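Local coordinates for protein nucleoporin NUP159 (PDB 1XIP) that is a nuclear pore complex component whose N-terminal beta-propeller domain tethers the helicase Dbp5 to the pore for mRNA export, at residues 180-185 with 209-214. Residues are numbered along the deposited sequence; the frame is centred on the assembly and turned at random.
Sequences KDRSFQ and LPVEEY
Arg182 reaches from the turn at 180-183 to two backbone carbonyls of the 209-214 loop. Arg182 NH2 donates to Leu209 O at 2.6 Å, almost in line with the carbonyl but bent at the hydrogen (139°). Arg182 NH1 lies 3.0 Å from the same Leu209 O, but that bond is weak. Arg182 NH1 also donates to Tyr214 O at 2.9 Å, through a bent bond, and meets an oxygen lone pair in the carbonyl plane. This acceptor is tilted 30° from the guanidinium plane. Bonds to two carbonyls at different tilts should limit the turning of the group.

Van der Waals contact adds to this. Val211 lies over one guanidinium face, with its CG2 3.4 Å from Arg182 NE. With CG1 anti to the backbone N (chi1 155°), CG2 is the branch that comes over the guanidinium. Tyr214 CB lies 3.8 Å from Arg182 NH1.

Each loop is also braced internally. Asp181 OD2 accepts from Ser183 N at 2.8 Å, which makes an Asx turn around Arg182, and also from Ser183 OG. In the other loop Tyr214 N donates to Pro210 O.

With an alanine in place of Arg182, the carbonyls of Leu209 and Tyr214 would probably lose this shared donor, and Val211 CG2 the flat group it packs on.

The contact joins two successive sheets of the propeller. The 180-183 turn links strands 174-179 and 184-190, while 209-214 leads from helix 204-207 into strand 215-221. Arg182 also touches Phe231 of strand 226-232 and forms a long, weak ion pair with Glu207.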
loop_
_atom_site.group_PDB
_atom_site.type_symbol
_atom_site.label_atom_id
_atom_site.label_comp_id
_atom_site.label_asym_id
_atom_site.label_seq_id
_atom_site.Cartn_x
_atom_site.Cartn_y
_atom_site.Cartn_z
ATOM N N LYS A 180 -11.711 -6.975 14.369
ATOM C CA LYS A 180 -10.985 -7.474 15.562
ATOM C C LYS A 180 -11.222 -8.952 15.896
ATOM O O LYS A 180 -10.301 -9.651 16.325
ATOM C CB LYS A 180 -11.339 -6.645 16.795
ATOM C CG LYS A 180 -10.837 -5.235 16.767
ATOM C CD LYS A 180 -11.138 -4.547 18.061
ATOM C CE LYS A 180 -9.953 -3.750 18.540
ATOM N NZ LYS A 180 -10.183 -3.280 19.947
ATOM N N ASP A 181 -12.459 -9.415 15.717
ATOM C CA ASP A 181 -12.784 -10.826 15.897
ATOM C C ASP A 181 -12.265 -11.701 14.742
ATOM O O ASP A 181 -12.478 -12.926 14.719
ATOM C CB ASP A 181 -14.293 -11.008 16.099
ATOM C CG ASP A 181 -15.090 -10.759 14.833
ATOM O OD1 ASP A 181 -16.330 -10.909 14.893
ATOM O OD2 ASP A 181 -14.575 -10.413 13.735
ATOM N N ARG A 182 -11.594 -11.057 13.785
ATOM C CA ARG A 182 -10.929 -11.724 12.663
ATOM C C ARG A 182 -11.922 -12.164 11.607
ATOM O O ARG A 182 -11.627 -13.025 10.786
ATOM C CB ARG A 182 -10.084 -12.909 13.145
ATOM C CG ARG A 182 -8.932 -12.545 14.097
ATOM C CD ARG A 182 -7.815 -13.592 14.142
ATOM N NE ARG A 182 -8.255 -14.850 14.749
ATOM C CZ ARG A 182 -7.480 -15.912 14.916
ATOM N NH1 ARG A 182 -6.219 -15.887 14.517
ATOM N NH2 ARG A 182 -7.966 -17.004 15.494
ATOM N N SER A 183 -13.100 -11.560 11.619
ATOM C CA SER A 183 -14.067 -11.801 10.560
ATOM C C SER A 183 -13.982 -10.731 9.466
ATOM O O SER A 183 -13.372 -9.669 9.656
ATOM C CB SER A 183 -15.485 -11.926 11.131
ATOM O OG SER A 183 -16.063 -10.659 11.360
ATOM N N PHE A 184 -14.596 -11.035 8.326
ATOM C CA PHE A 184 -14.532 -10.201 7.140
ATOM C C PHE A 184 -15.898 -9.683 6.700
ATOM O O PHE A 184 -16.929 -10.340 6.888
ATOM C CB PHE A 184 -13.931 -10.998 6.002
ATOM C CG PHE A 184 -12.506 -11.359 6.211
ATOM C CD1 PHE A 184 -11.499 -10.622 5.594
ATOM C CD2 PHE A 184 -12.160 -12.450 6.995
ATOM C CE1 PHE A 184 -10.160 -10.959 5.776
ATOM C CE2 PHE A 184 -10.835 -12.794 7.188
ATOM C CZ PHE A 184 -9.826 -12.048 6.581
ATOM N N GLN A 185 -15.894 -8.509 6.094
ATOM C CA GLN A 185 -17.104 -7.934 5.548
ATOM C C GLN A 185 -16.804 -7.212 4.258
ATOM O O GLN A 185 -15.758 -6.592 4.106
ATOM C CB GLN A 185 -17.727 -6.982 6.542
ATOM C CG GLN A 185 -18.639 -7.655 7.540
ATOM C CD GLN A 185 -19.247 -6.670 8.491
ATOM O OE1 GLN A 185 -19.417 -5.500 8.146
ATOM N NE2 GLN A 185 -19.566 -7.118 9.695
ATOM N N LEU A 209 -5.457 -21.096 15.667
ATOM C CA LEU A 209 -4.397 -20.103 15.931
ATOM C C LEU A 209 -4.916 -18.977 16.810
ATOM O O LEU A 209 -5.823 -18.250 16.400
ATOM C CB LEU A 209 -3.868 -19.495 14.630
ATOM C CG LEU A 209 -3.523 -20.381 13.433
ATOM C CD1 LEU A 209 -3.691 -19.605 12.142
ATOM C CD2 LEU A 209 -2.120 -20.946 13.548
ATOM N N PRO A 210 -4.354 -18.824 18.012
ATOM C CA PRO A 210 -4.846 -17.816 18.969
ATOM C C PRO A 210 -4.775 -16.391 18.404
ATOM O O PRO A 210 -3.822 -16.064 17.687
ATOM C CB PRO A 210 -3.906 -17.973 20.173
ATOM C CG PRO A 210 -2.721 -18.743 19.661
ATOM C CD PRO A 210 -3.215 -19.597 18.548
ATOM N N VAL A 211 -5.777 -15.569 18.713
ATOM C CA VAL A 211 -5.839 -14.185 18.242
ATOM C C VAL A 211 -4.592 -13.379 18.615
ATOM O O VAL A 211 -4.144 -12.507 17.847
ATOM C CB VAL A 211 -7.096 -13.469 18.788
ATOM C CG1 VAL A 211 -6.894 -11.949 18.855
ATOM C CG2 VAL A 211 -8.301 -13.788 17.931
ATOM N N GLU A 212 -4.039 -13.675 19.786
ATOM C CA GLU A 212 -2.872 -12.967 20.309
ATOM C C GLU A 212 -1.584 -13.241 19.500
ATOM O O GLU A 212 -0.733 -12.367 19.358
ATOM C CB GLU A 212 -2.684 -13.303 21.794
ATOM C CG GLU A 212 -3.917 -13.013 22.667
ATOM C CD GLU A 212 -4.874 -14.204 22.822
ATOM O OE1 GLU A 212 -4.820 -15.157 22.008
ATOM O OE2 GLU A 212 -5.698 -14.184 23.770
ATOM N N GLU A 213 -1.463 -14.453 18.969
ATOM C CA GLU A 213 -0.326 -14.841 18.139
ATOM C C GLU A 213 -0.547 -14.423 16.691
ATOM O O GLU A 213 0.378 -13.970 16.021
ATOM C CB GLU A 213 -0.120 -16.360 18.202
ATOM C CG GLU A 213 1.177 -16.813 18.861
ATOM C CD GLU A 213 1.182 -18.306 19.222
ATOM O OE1 GLU A 213 0.739 -19.141 18.380
ATOM O OE2 GLU A 213 1.641 -18.653 20.343
ATOM N N TYR A 214 -1.777 -14.609 16.211
ATOM C CA TYR A 214 -2.155 -14.280 14.832
ATOM C C TYR A 214 -3.277 -13.273 14.818
ATOM O O TYR A 214 -4.446 -13.612 14.695
ATOM C CB TYR A 214 -2.481 -15.551 14.039
ATOM C CG TYR A 214 -1.254 -16.391 13.930
ATOM C CD1 TYR A 214 -0.297 -16.122 12.962
ATOM C CD2 TYR A 214 -0.991 -17.388 14.855
ATOM C CE1 TYR A 214 0.860 -16.852 12.881
ATOM C CE2 TYR A 214 0.168 -18.129 14.789
ATOM C CZ TYR A 214 1.092 -17.854 13.794
ATOM O OH TYR A 214 2.258 -18.585 13.710
#